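Local coordinates for tropomodulin (Caenorhabditis elegans, PDB 1PGV), which probably caps the pointed ends of actin filaments, blocking their elongation and depolymerization, the chain here being its C-terminal domain, at residues A[107-112]-A[135-140]; A[50-55]-A[79-84]; A[101-106]-A[129-134]; A[144-149]-A[164-169]. One frame throughout, in Å; residues are numbered along the deposited sequence.

Contact 1. Residues A[107-112]-A[135-140]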
loop_
_atom_site.group_PDB
_atom_site.type_symbol
_atom_site.label_atom_id
_atom_site.label_comp_id
_atom_site.label_asym_id
_atom_site.label_seq_id
_atom_site.Cartn_x
_atom_site.Cartn_y
_atom_site.Cartn_z
ATOM N N SER A 107 -4.981 2.139 10.374
ATOM C CA SER A 107 -6.127 2.339 11.258
ATOM C C SER A 107 -7.473 1.839 10.748
ATOM O O SER A 107 -8.493 2.520 10.892
ATOM C CB SER A 107 -6.233 3.820 11.625
ATOM O OG SER A 107 -5.089 4.228 12.354
ATOM N N ASN A 108 -7.478 0.650 10.156
ATOM C CA ASN A 108 -8.716 0.065 9.656
ATOM C C ASN A 108 -8.946 -1.292 10.317
ATOM O O ASN A 108 -8.494 -1.513 11.443
ATOM C CB ASN A 108 -8.671 -0.070 8.131
ATOM C CG ASN A 108 -8.836 1.271 7.431
ATOM O OD1 ASN A 108 -9.822 1.976 7.653
ATOM N ND2 ASN A 108 -7.871 1.632 6.589
ATOM N N PHE A 109 -9.647 -2.184 9.624
ATOM C CA PHE A 109 -9.948 -3.515 10.152
ATOM C C PHE A 109 -9.381 -4.619 9.264
ATOM O O PHE A 109 -9.973 -5.695 9.134
ATOM C CB PHE A 109 -11.466 -3.683 10.280
ATOM C CG PHE A 109 -12.101 -2.708 11.228
ATOM C CD1 PHE A 109 -12.063 -2.929 12.602
ATOM C CD2 PHE A 109 -12.701 -1.548 10.752
ATOM C CE1 PHE A 109 -12.613 -2.006 13.492
ATOM C CE2 PHE A 109 -13.255 -0.617 11.631
ATOM C CZ PHE A 109 -13.210 -0.846 13.003
ATOM N N LEU A 110 -8.227 -4.357 8.660
ATOM C CA LEU A 110 -7.596 -5.335 7.783
ATOM C C LEU A 110 -6.884 -6.419 8.584
ATOM O O LEU A 110 -6.291 -6.147 9.624
ATOM C CB LEU A 110 -6.602 -4.635 6.850
ATOM C CG LEU A 110 -7.202 -3.503 6.015
ATOM C CD1 LEU A 110 -6.152 -2.991 5.034
ATOM C CD2 LEU A 110 -8.427 -4.012 5.258
ATOM N N THR A 111 -6.944 -7.652 8.092
ATOM C CA THR A 111 -6.312 -8.775 8.778
ATOM C C THR A 111 -4.845 -8.933 8.408
ATOM O O THR A 111 -4.422 -8.529 7.325
ATOM C CB THR A 111 -7.010 -10.104 8.441
ATOM O OG1 THR A 111 -6.784 -10.423 7.063
ATOM C CG2 THR A 111 -8.503 -9.999 8.696
ATOM N N PRO A 112 -4.049 -9.535 9.306
ATOM C CA PRO A 112 -2.621 -9.746 9.051
ATOM C C PRO A 112 -2.397 -10.505 7.749
ATOM O O PRO A 112 -1.457 -10.221 7.003
ATOM C CB PRO A 112 -2.172 -10.550 10.269
ATOM C CG PRO A 112 -3.041 -10.008 11.355
ATOM C CD PRO A 112 -4.399 -9.936 10.681
ATOM N N ASN A 135 -1.605 -0.034 13.121
ATOM C CA ASN A 135 -2.773 0.240 13.945
ATOM C C ASN A 135 -4.096 -0.328 13.458
ATOM O O ASN A 135 -5.130 0.336 13.565
ATOM C CB ASN A 135 -2.920 1.747 14.158
ATOM C CG ASN A 135 -1.752 2.339 14.914
ATOM O OD1 ASN A 135 -1.411 1.886 16.011
ATOM N ND2 ASN A 135 -1.128 3.359 14.336
ATOM N N GLN A 136 -4.074 -1.542 12.916
ATOM C CA GLN A 136 -5.318 -2.169 12.479
ATOM C C GLN A 136 -5.972 -2.621 13.781
ATOM O O GLN A 136 -5.309 -2.657 14.823
ATOM C CB GLN A 136 -5.053 -3.391 11.595
ATOM C CG GLN A 136 -4.340 -3.107 10.270
ATOM C CD GLN A 136 -5.065 -2.090 9.405
ATOM O OE1 GLN A 136 -6.285 -2.144 9.247
ATOM N NE2 GLN A 136 -4.309 -1.164 8.826
ATOM N N ARG A 137 -7.259 -2.955 13.736
ATOM C CA ARG A 137 -7.949 -3.410 14.938
ATOM C C ARG A 137 -7.230 -4.651 15.458
ATOM O O ARG A 137 -6.982 -4.777 16.655
ATOM C CB ARG A 137 -9.420 -3.721 14.630
ATOM C CG ARG A 137 -10.199 -4.297 15.811
ATOM C CD ARG A 137 -10.061 -3.443 17.069
ATOM N NE ARG A 137 -10.705 -2.136 16.948
ATOM C CZ ARG A 137 -12.020 -1.949 16.859
ATOM N NH1 ARG A 137 -12.847 -2.987 16.877
ATOM N NH2 ARG A 137 -12.510 -0.720 16.756
ATOM N N GLN A 138 -6.892 -5.560 14.546
ATOM C CA GLN A 138 -6.154 -6.778 14.888
ATOM C C GLN A 138 -4.683 -6.428 14.724
ATOM O O GLN A 138 -4.152 -6.505 13.617
ATOM C CB GLN A 138 -6.468 -7.913 13.914
ATOM C CG GLN A 138 -7.871 -8.457 13.948
ATOM C CD GLN A 138 -8.032 -9.631 12.998
ATOM O OE1 GLN A 138 -7.283 -10.609 13.066
ATOM N NE2 GLN A 138 -9.009 -9.540 12.102
ATOM N N SER A 139 -4.021 -6.056 15.812
ATOM C CA SER A 139 -2.617 -5.668 15.738
ATOM C C SER A 139 -1.606 -6.811 15.615
ATOM O O SER A 139 -0.622 -6.693 14.884
ATOM C CB SER A 139 -2.262 -4.789 16.943
ATOM O OG SER A 139 -2.585 -5.433 18.161
ATOM N N VAL A 140 -1.844 -7.917 16.314
ATOM C CA VAL A 140 -0.920 -9.052 16.281
ATOM C C VAL A 140 -0.890 -9.768 14.936
ATOM O O VAL A 140 -1.860 -10.414 14.539
ATOM C CB VAL A 140 -1.264 -10.076 17.380
ATOM C CG1 VAL A 140 -0.268 -11.231 17.351
ATOM C CG2 VAL A 140 -1.247 -9.390 18.742
HETATM O O HOH W 1 -8.568 0.648 13.349
HETATM O O HOH W 2 -9.978 -7.238 11.417
HETATM O O HOH W 3 -7.830 -5.687 11.889
HETATM O O HOH W 4 -3.784 -6.638 10.980
#

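Contact 2. Residues A[50-55]-A[79-84]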
loop_
_atom_site.group_PDB
_atom_site.type_symbol
_atom_site.label_atom_id
_atom_site.label_comp_id
_atom_site.label_asym_id
_atom_site.label_seq_id
_atom_site.Cartn_x
_atom_site.Cartn_y
_atom_site.Cartn_z
ATOM N N ASN A 50 -10.208 9.180 6.750
ATOM C CA ASN A 50 -11.278 9.550 7.673
ATOM C C ASN A 50 -12.689 9.610 7.094
ATOM O O ASN A 50 -13.613 10.052 7.773
ATOM C CB ASN A 50 -10.947 10.890 8.329
ATOM C CG ASN A 50 -9.537 10.935 8.869
ATOM O OD1 ASN A 50 -9.150 10.113 9.702
ATOM N ND2 ASN A 50 -8.753 11.897 8.392
ATOM N N MET A 51 -12.862 9.166 5.854
ATOM C CA MET A 51 -14.182 9.178 5.233
ATOM C C MET A 51 -14.899 7.845 5.458
ATOM O O MET A 51 -14.960 6.998 4.569
ATOM C CB MET A 51 -14.057 9.471 3.733
ATOM C CG MET A 51 -13.526 10.867 3.429
ATOM S SD MET A 51 -13.466 11.258 1.667
ATOM C CE MET A 51 -15.137 11.852 1.389
ATOM N N LYS A 52 -15.444 7.671 6.659
ATOM C CA LYS A 52 -16.149 6.444 7.021
ATOM C C LYS A 52 -17.588 6.426 6.509
ATOM O O LYS A 52 -18.247 5.385 6.516
ATOM C CB LYS A 52 -16.142 6.280 8.541
ATOM C CG LYS A 52 -14.750 6.188 9.139
ATOM C CD LYS A 52 -14.790 6.133 10.654
ATOM C CE LYS A 52 -13.403 5.897 11.225
ATOM N NZ LYS A 52 -13.395 5.846 12.712
ATOM N N ARG A 53 -18.062 7.586 6.064
ATOM C CA ARG A 53 -19.419 7.741 5.549
ATOM C C ARG A 53 -19.617 7.028 4.215
ATOM O O ARG A 53 -20.665 6.434 3.967
ATOM C CB ARG A 53 -19.731 9.225 5.350
ATOM C CG ARG A 53 -18.794 9.887 4.346
ATOM C CD ARG A 53 -19.475 10.996 3.561
ATOM N NE ARG A 53 -18.658 11.410 2.421
ATOM C CZ ARG A 53 -19.019 12.329 1.530
ATOM N NH1 ARG A 53 -20.190 12.942 1.644
ATOM N NH2 ARG A 53 -18.210 12.633 0.523
ATOM N N VAL A 54 -18.608 7.106 3.356
ATOM C CA VAL A 54 -18.671 6.495 2.036
ATOM C C VAL A 54 -19.127 5.044 2.084
ATOM O O VAL A 54 -18.605 4.242 2.862
ATOM C CB VAL A 54 -17.298 6.562 1.332
ATOM C CG1 VAL A 54 -17.408 6.012 -0.081
ATOM C CG2 VAL A 54 -16.799 7.999 1.311
ATOM N N SER A 55 -20.111 4.709 1.253
ATOM C CA SER A 55 -20.613 3.345 1.205
ATOM C C SER A 55 -19.464 2.457 0.755
ATOM O O SER A 55 -18.608 2.882 -0.023
ATOM C CB SER A 55 -21.782 3.230 0.225
ATOM O OG SER A 55 -21.362 3.472 -1.104
ATOM N N ASN A 79 -8.072 5.172 8.205
ATOM C CA ASN A 79 -9.238 5.394 9.043
ATOM C C ASN A 79 -10.534 5.584 8.254
ATOM O O ASN A 79 -11.212 6.603 8.392
ATOM C CB ASN A 79 -8.988 6.603 9.944
ATOM C CG ASN A 79 -10.036 6.756 11.022
ATOM O OD1 ASN A 79 -10.377 5.792 11.713
ATOM N ND2 ASN A 79 -10.542 7.975 11.188
ATOM N N THR A 80 -10.865 4.604 7.418
ATOM C CA THR A 80 -12.093 4.644 6.632
ATOM C C THR A 80 -12.964 3.453 7.028
ATOM O O THR A 80 -13.948 3.142 6.360
ATOM C CB THR A 80 -11.812 4.561 5.121
ATOM O OG1 THR A 80 -10.967 3.436 4.853
ATOM C CG2 THR A 80 -11.132 5.837 4.633
ATOM N N ALA A 81 -12.576 2.793 8.114
ATOM C CA ALA A 81 -13.301 1.639 8.635
ATOM C C ALA A 81 -13.502 0.536 7.600
ATOM O O ALA A 81 -14.537 -0.126 7.589
ATOM C CB ALA A 81 -14.657 2.085 9.194
ATOM N N ILE A 82 -12.517 0.332 6.728
ATOM C CA ILE A 82 -12.634 -0.715 5.720
ATOM C C ILE A 82 -12.101 -2.036 6.265
ATOM O O ILE A 82 -11.261 -2.053 7.162
ATOM C CB ILE A 82 -11.868 -0.360 4.430
ATOM C CG1 ILE A 82 -10.414 -0.015 4.759
ATOM C CG2 ILE A 82 -12.561 0.798 3.721
ATOM C CD1 ILE A 82 -9.546 0.189 3.531
ATOM N N SER A 83 -12.615 -3.136 5.729
ATOM C CA SER A 83 -12.195 -4.471 6.150
ATOM C C SER A 83 -11.677 -5.227 4.935
ATOM O O SER A 83 -11.641 -4.688 3.833
ATOM C CB SER A 83 -13.373 -5.229 6.772
ATOM O OG SER A 83 -14.325 -5.571 5.782
ATOM N N ASP A 84 -11.280 -6.481 5.129
ATOM C CA ASP A 84 -10.755 -7.276 4.028
ATOM C C ASP A 84 -11.633 -7.298 2.782
ATOM O O ASP A 84 -11.124 -7.270 1.663
ATOM C CB ASP A 84 -10.501 -8.713 4.484
ATOM C CG ASP A 84 -9.240 -8.849 5.308
ATOM O OD1 ASP A 84 -8.684 -7.810 5.734
ATOM O OD2 ASP A 84 -8.806 -9.999 5.532
#

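Contact 3. Residues A[101-106]-A[129-134]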
loop_
_atom_site.group_PDB
_atom_site.type_symbol
_atom_site.label_atom_id
_atom_site.label_comp_id
_atom_site.label_asym_id
_atom_site.label_seq_id
_atom_site.Cartn_x
_atom_site.Cartn_y
_atom_site.Cartn_z
ATOM N N ARG A 101 3.060 5.186 -5.750
ATOM C CA ARG A 101 4.228 5.342 -4.894
ATOM C C ARG A 101 3.942 5.228 -3.408
ATOM O O ARG A 101 4.783 4.769 -2.638
ATOM C CB ARG A 101 4.868 6.709 -5.158
ATOM C CG ARG A 101 5.271 6.928 -6.597
ATOM C CD ARG A 101 6.720 6.567 -6.798
ATOM N NE ARG A 101 7.570 7.371 -5.925
ATOM C CZ ARG A 101 8.890 7.251 -5.847
ATOM N NH1 ARG A 101 9.521 6.356 -6.596
ATOM N NH2 ARG A 101 9.576 8.021 -5.013
ATOM N N VAL A 102 2.761 5.671 -2.999
ATOM C CA VAL A 102 2.392 5.641 -1.595
ATOM C C VAL A 102 1.002 5.041 -1.428
ATOM O O VAL A 102 0.061 5.439 -2.107
ATOM C CB VAL A 102 2.403 7.072 -0.999
ATOM C CG1 VAL A 102 1.923 7.055 0.444
ATOM C CG2 VAL A 102 3.812 7.649 -1.080
ATOM N N LEU A 103 0.896 4.056 -0.541
ATOM C CA LEU A 103 -0.382 3.412 -0.266
ATOM C C LEU A 103 -0.550 3.424 1.240
ATOM O O LEU A 103 0.294 2.901 1.966
ATOM C CB LEU A 103 -0.390 1.971 -0.782
ATOM C CG LEU A 103 -1.699 1.215 -0.520
ATOM C CD1 LEU A 103 -2.847 1.931 -1.211
ATOM C CD2 LEU A 103 -1.571 -0.225 -1.024
ATOM N N ASN A 104 -1.633 4.035 1.708
ATOM C CA ASN A 104 -1.895 4.128 3.139
ATOM C C ASN A 104 -3.245 3.513 3.505
ATOM O O ASN A 104 -4.292 4.016 3.100
ATOM C CB ASN A 104 -1.867 5.597 3.568
ATOM C CG ASN A 104 -2.064 5.777 5.057
ATOM O OD1 ASN A 104 -2.251 4.806 5.801
ATOM N ND2 ASN A 104 -2.015 7.027 5.510
ATOM N N VAL A 105 -3.211 2.422 4.265
ATOM C CA VAL A 105 -4.434 1.747 4.701
ATOM C C VAL A 105 -4.412 1.530 6.212
ATOM O O VAL A 105 -5.009 0.577 6.725
ATOM C CB VAL A 105 -4.600 0.367 4.013
ATOM C CG1 VAL A 105 -4.733 0.539 2.516
ATOM C CG2 VAL A 105 -3.417 -0.529 4.347
ATOM N N GLU A 106 -3.731 2.420 6.928
ATOM C CA GLU A 106 -3.626 2.290 8.377
ATOM C C GLU A 106 -4.938 2.568 9.116
ATOM O O GLU A 106 -5.874 3.139 8.560
ATOM C CB GLU A 106 -2.538 3.231 8.908
ATOM C CG GLU A 106 -2.963 4.690 8.993
ATOM C CD GLU A 106 -1.813 5.624 9.348
ATOM O OE1 GLU A 106 -0.997 5.266 10.221
ATOM O OE2 GLU A 106 -1.738 6.724 8.760
ATOM N N VAL A 129 6.845 2.918 -2.785
ATOM C CA VAL A 129 8.002 3.196 -1.933
ATOM C C VAL A 129 7.586 3.382 -0.480
ATOM O O VAL A 129 8.412 3.295 0.429
ATOM C CB VAL A 129 8.779 4.455 -2.400
ATOM C CG1 VAL A 129 9.216 4.277 -3.840
ATOM C CG2 VAL A 129 7.921 5.697 -2.232
ATOM N N GLU A 130 6.301 3.645 -0.260
ATOM C CA GLU A 130 5.787 3.809 1.090
ATOM C C GLU A 130 4.482 3.032 1.240
ATOM O O GLU A 130 3.510 3.298 0.540
ATOM C CB GLU A 130 5.542 5.285 1.403
ATOM C CG GLU A 130 4.996 5.526 2.800
ATOM C CD GLU A 130 4.897 7.001 3.130
ATOM O OE1 GLU A 130 5.944 7.682 3.113
ATOM O OE2 GLU A 130 3.776 7.481 3.403
ATOM N N PHE A 131 4.479 2.073 2.162
ATOM C CA PHE A 131 3.305 1.240 2.427
ATOM C C PHE A 131 3.022 1.340 3.924
ATOM O O PHE A 131 3.793 0.840 4.731
ATOM C CB PHE A 131 3.605 -0.214 2.023
ATOM C CG PHE A 131 2.466 -1.167 2.268
ATOM C CD1 PHE A 131 2.259 -1.716 3.526
ATOM C CD2 PHE A 131 1.591 -1.502 1.237
ATOM C CE1 PHE A 131 1.192 -2.590 3.759
ATOM C CE2 PHE A 131 0.522 -2.374 1.459
ATOM C CZ PHE A 131 0.324 -2.918 2.727
ATOM N N LYS A 132 1.935 2.005 4.295
ATOM C CA LYS A 132 1.610 2.164 5.706
ATOM C C LYS A 132 0.330 1.405 6.014
ATOM O O LYS A 132 -0.664 1.548 5.312
ATOM C CB LYS A 132 1.429 3.646 6.052
ATOM C CG LYS A 132 1.695 3.971 7.530
ATOM C CD LYS A 132 0.891 3.102 8.489
ATOM C CE LYS A 132 1.228 3.407 9.936
ATOM N NZ LYS A 132 2.674 3.216 10.251
ATOM N N ALA A 133 0.359 0.613 7.079
ATOM C CA ALA A 133 -0.807 -0.178 7.450
ATOM C C ALA A 133 -0.852 -0.501 8.936
ATOM O O ALA A 133 -1.493 -1.475 9.340
ATOM C CB ALA A 133 -0.816 -1.465 6.645
ATOM N N ASP A 134 -0.196 0.315 9.754
ATOM C CA ASP A 134 -0.172 0.050 11.187
ATOM C C ASP A 134 -1.481 0.413 11.876
ATOM O O ASP A 134 -2.349 1.063 11.296
ATOM C CB ASP A 134 0.969 0.815 11.858
ATOM C CG ASP A 134 1.624 0.025 12.984
ATOM O OD1 ASP A 134 0.932 -0.780 13.650
ATOM O OD2 ASP A 134 2.837 0.221 13.209
#

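Contact 4. Residues A[144-149]-A[164-169]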
loop_
_atom_site.group_PDB
_atom_site.type_symbol
_atom_site.label_atom_id
_atom_site.label_comp_id
_atom_site.label_asym_id
_atom_site.label_seq_id
_atom_site.Cartn_x
_atom_site.Cartn_y
_atom_site.Cartn_z
ATOM N N GLN A 144 3.750 -16.526 11.187
ATOM C CA GLN A 144 3.712 -16.799 9.762
ATOM C C GLN A 144 3.631 -15.536 8.914
ATOM O O GLN A 144 4.320 -15.422 7.895
ATOM C CB GLN A 144 2.555 -17.739 9.437
ATOM C CG GLN A 144 2.712 -19.109 10.083
ATOM C CD GLN A 144 1.792 -20.158 9.490
ATOM O OE1 GLN A 144 1.813 -21.316 9.903
ATOM N NE2 GLN A 144 0.984 -19.761 8.514
ATOM N N VAL A 145 2.811 -14.586 9.341
ATOM C CA VAL A 145 2.666 -13.344 8.598
ATOM C C VAL A 145 3.967 -12.539 8.630
ATOM O O VAL A 145 4.412 -12.034 7.602
ATOM C CB VAL A 145 1.507 -12.494 9.150
ATOM C CG1 VAL A 145 1.576 -11.075 8.576
ATOM C CG2 VAL A 145 0.172 -13.139 8.766
ATOM N N GLU A 146 4.584 -12.428 9.801
ATOM C CA GLU A 146 5.834 -11.678 9.900
ATOM C C GLU A 146 6.938 -12.279 9.033
ATOM O O GLU A 146 7.714 -11.551 8.407
ATOM C CB GLU A 146 6.280 -11.588 11.361
ATOM C CG GLU A 146 5.361 -10.711 12.201
ATOM C CD GLU A 146 6.043 -10.169 13.438
ATOM O OE1 GLU A 146 7.286 -10.212 13.488
ATOM O OE2 GLU A 146 5.341 -9.683 14.346
ATOM N N MET A 147 7.003 -13.609 8.971
ATOM C CA MET A 147 8.019 -14.270 8.158
ATOM C C MET A 147 7.754 -14.027 6.672
ATOM O O MET A 147 8.686 -13.877 5.880
ATOM C CB MET A 147 8.033 -15.770 8.462
ATOM C CG MET A 147 8.232 -16.054 9.937
ATOM S SD MET A 147 9.827 -15.494 10.562
ATOM C CE MET A 147 10.027 -16.555 11.998
ATOM N N ASP A 148 6.478 -13.981 6.309
ATOM C CA ASP A 148 6.061 -13.739 4.932
ATOM C C ASP A 148 6.519 -12.324 4.555
ATOM O O ASP A 148 7.243 -12.118 3.573
ATOM C CB ASP A 148 4.534 -13.812 4.847
ATOM C CG ASP A 148 4.000 -13.618 3.440
ATOM O OD1 ASP A 148 4.616 -12.868 2.641
ATOM O OD2 ASP A 148 2.937 -14.201 3.130
ATOM N N MET A 149 6.088 -11.363 5.362
ATOM C CA MET A 149 6.404 -9.948 5.142
ATOM C C MET A 149 7.889 -9.625 5.085
ATOM O O MET A 149 8.336 -8.857 4.216
ATOM C CB MET A 149 5.766 -9.098 6.234
ATOM C CG MET A 149 4.253 -9.077 6.212
ATOM S SD MET A 149 3.624 -7.935 7.434
ATOM C CE MET A 149 1.970 -7.665 6.793
ATOM N N ILE A 164 4.560 -0.961 9.540
ATOM C CA ILE A 164 4.107 -2.216 10.138
ATOM C C ILE A 164 4.963 -2.470 11.365
ATOM O O ILE A 164 6.178 -2.260 11.334
ATOM C CB ILE A 164 4.287 -3.391 9.167
ATOM C CG1 ILE A 164 3.324 -3.233 7.993
ATOM C CG2 ILE A 164 4.089 -4.722 9.906
ATOM C CD1 ILE A 164 3.379 -4.355 6.988
ATOM N N SER A 165 4.335 -2.912 12.449
ATOM C CA SER A 165 5.062 -3.188 13.675
ATOM C C SER A 165 5.310 -4.686 13.792
ATOM O O SER A 165 4.366 -5.470 13.852
ATOM C CB SER A 165 4.264 -2.685 14.877
ATOM O OG SER A 165 4.963 -2.899 16.092
ATOM N N PHE A 166 6.584 -5.071 13.800
ATOM C CA PHE A 166 6.985 -6.473 13.904
ATOM C C PHE A 166 7.399 -6.810 15.330
ATOM O O PHE A 166 8.028 -6.001 16.012
ATOM C CB PHE A 166 8.163 -6.761 12.969
ATOM C CG PHE A 166 7.839 -6.622 11.512
ATOM C CD1 PHE A 166 7.305 -7.691 10.797
ATOM C CD2 PHE A 166 8.063 -5.416 10.846
ATOM C CE1 PHE A 166 6.998 -7.567 9.444
ATOM C CE2 PHE A 166 7.759 -5.283 9.492
ATOM C CZ PHE A 166 7.228 -6.356 8.788
ATOM N N ALA A 167 7.042 -8.010 15.781
ATOM C CA ALA A 167 7.410 -8.449 17.121
ATOM C C ALA A 167 8.684 -9.284 17.009
ATOM O O ALA A 167 9.474 -9.371 17.947
ATOM C CB ALA A 167 6.272 -9.284 17.737
ATOM N N SER A 168 8.878 -9.888 15.841
ATOM C CA SER A 168 10.042 -10.721 15.581
ATOM C C SER A 168 11.324 -9.912 15.409
ATOM O O SER A 168 11.376 -9.011 14.574
ATOM C CB SER A 168 9.816 -11.554 14.318
ATOM O OG SER A 168 11.020 -12.174 13.899
ATOM N N MET A 169 12.346 -10.251 16.195
ATOM C CA MET A 169 13.656 -9.593 16.117
ATOM C C MET A 169 14.237 -9.734 14.716
ATOM O O MET A 169 14.734 -8.762 14.125
ATOM C CB MET A 169 14.632 -10.240 17.101
ATOM C CG MET A 169 14.356 -9.928 18.540
ATOM S SD MET A 169 14.447 -8.163 18.778
ATOM C CE MET A 169 16.229 -7.912 18.647
HETATM O O HOH W 5 2.974 -7.889 14.959
#

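Contact 1. Residues A[107-112]-A[135-140]
On the asparagine ladder of a leucine-rich-repeat domain, Q136 sets its side-chain oxygen against the backbone of N108 and L110 in the preceding repeat. L110 N gives OE1 of Q136 its better bond, 3.0 Å long with an angle of 158° at the hydrogen, tilted from the amide carbonyl plane. N108 N adds a weak bond to the same OE1 at 3.2 Å. CG of Q136 lies beside its backbone N (chi1 -63°) and the chain bends at chi2, which curls the amide back under the loop; there NE2 donates to V105 O and A133 O. N108 holds the equivalent ladder position one repeat earlier, its OD1 accepting from T80 N and I82 N, while Q136 is a longer amide where the repeat usually has asparagine. The backbones also join directly, R137 N to N108 O at 3.0 Å. Beside this bond, CE1 of F109 stands 3.4 Å from CZ of R137, over the centre of the guanidinium, with ring and guanidinium planes 88° apart, so the ring presents its edge. Further on, waters bridge the two loops: one links F109 O to Q138 NE2, and another receives Q138 N at 2.8 Å and donates to L110 O.

Contact 2. Residues A[50-55]-A[79-84]
N79 and N50, in successive loops leading out of parallel strands in the leucine-rich-repeat sheet, meet through their side-chain amides. ND2 of N79 donates to OD1 of N50 at 3.0 Å, nearly straight at 164°, arriving in the carbonyl plane on a lone pair; the two amide planes are nonetheless turned 66° apart, and the side chains cross at about a right angle. N79 reaches its partner because its CG is anti to the backbone N (chi1 -169°), swinging the amide out to the neighbouring loop. On N50, CG sits beside the backbone N, and OD1 bends back to face N79 while CB points away. K52 runs out fully extended past CG, laying its aliphatic part alongside the loop, with CG 4.1 Å from CB of A81 and CE 3.1 Å from OD1 of N79. With an alanine in place of N79, OD1 of N50 would probably lose this donor, and the end of K52 the amide it lies against. T80 contributes differently, its CG2 resting 3.9 Å from M51 N while its OG1 is bonded to L77 O. Between the backbones, CA of N50 makes a bent C-H...O contact with O of N79, 3.0 Å from CA to O.

Contact 3. Residues A[101-106]-A[129-134]
In a beta-alpha-beta unit of the leucine-rich-repeat fold, strands 102-104 and 130-132 pair in parallel, V102 beside E130, L103 beside F131 and N104 beside K132. Their axes lie 4.9 Å apart and diverge by 1°. Bonds step between them: L103 N to E130 O, K132 N to L103 O at 3.0 Å, and V105 N to K132 O. At the start, R101 O receives V129 N at 2.8 Å and E130 N. CG1 of V129 lies over one face of the R101 guanidinium. On the face of V102 and N104, the V102 and E130 side chains lie side by side, CG1 touching OE2 at 3.5 Å; OE1 of E130 makes a salt bridge with R161. At the strand's end, OD1 of N104 accepts from E106 N at 3.0 Å and 171°, an Asx turn, and ND2 donates to OE2 of E106 from above the carboxylate plane. A leucine in place of N104 would probably leave E106 N without that acceptor and set the glutamate freer to turn. K132, in two conformers, crosses E106 in one, a doubtful contact. On the other face, CD2 of L103 touches CE2 of F131 at 3.9 Å; L103 also packs on helix 90-96 and F131 on helix 112-121, while strand 74-76 borders strand 102-104 along its other edge.

Contact 4. Residues A[144-149]-A[164-169]
With CG beside its backbone N (chi1 -69°) and the chain extended beyond it, E146 drives its carboxylate off helix 143-155 into the loop before helix 169-190, where A167 and S168 meet it. The two oxygens are met by two backbone N-H groups. A167 N donates to OE2 at 2.8 Å and 170°, on the syn side and somewhat out of the carboxylate plane; S168 N donates to OE1 at 2.9 Å along the syn lone pair. This two-pronged grip fixes the rotation of the carboxylate, and a water sits 3.0 Å from both OE2 of E146 and S165 O and can donate to either. The two N-H groups help to satisfy the carboxylate of this buried residue. S168 is the N-cap residue of the last helix, its OG capping A171 N, and the negative charge beside that helix start is probably stabilised by it. In the leucine-rich-repeat layout, helix 143-155 is thus joined to the loop that follows the final strand, 161-163. F166 slides past E146 in the opposite direction, the ring and carboxylate planes standing 83° apart, with OE1 at the ring edge in its plane. M149, one turn along the helix, is also extended; its CB meets that edge at CE1, 3.8 Å away, and its SD lies 5.0 Å from the ring centroid, an oblique Met-aromatic contact. Its methyl CE reaches tip to tip with CD1 of I164 at 3.6 Å, and CG2 of I164 covers one face of the F166 ring, toward the rim. M149 also packs on L115 of helix 112-121.

Overall arrangement
The four contacts sample successive repeats of one curved domain. Contact 3 supplies the parallel strand pair, and contact 1 continues the same two chain runs into the loops beyond, their centres about 13 Å apart; Q136 NE2 to V105 O and S107 N to D134 O tie them. Contact 2 joins the corresponding loops two strands earlier, its centre also about 13 Å from that of contact 1, and it meets contact 1 through T111 OG1 and D84 OD2, 2.6 Å apart. N79 N and E106 O link it to contact 3. Contact 4, at the far end, packs on contacts 1 and 3, whereas its nearest atoms stay about 10 Å from contact 2.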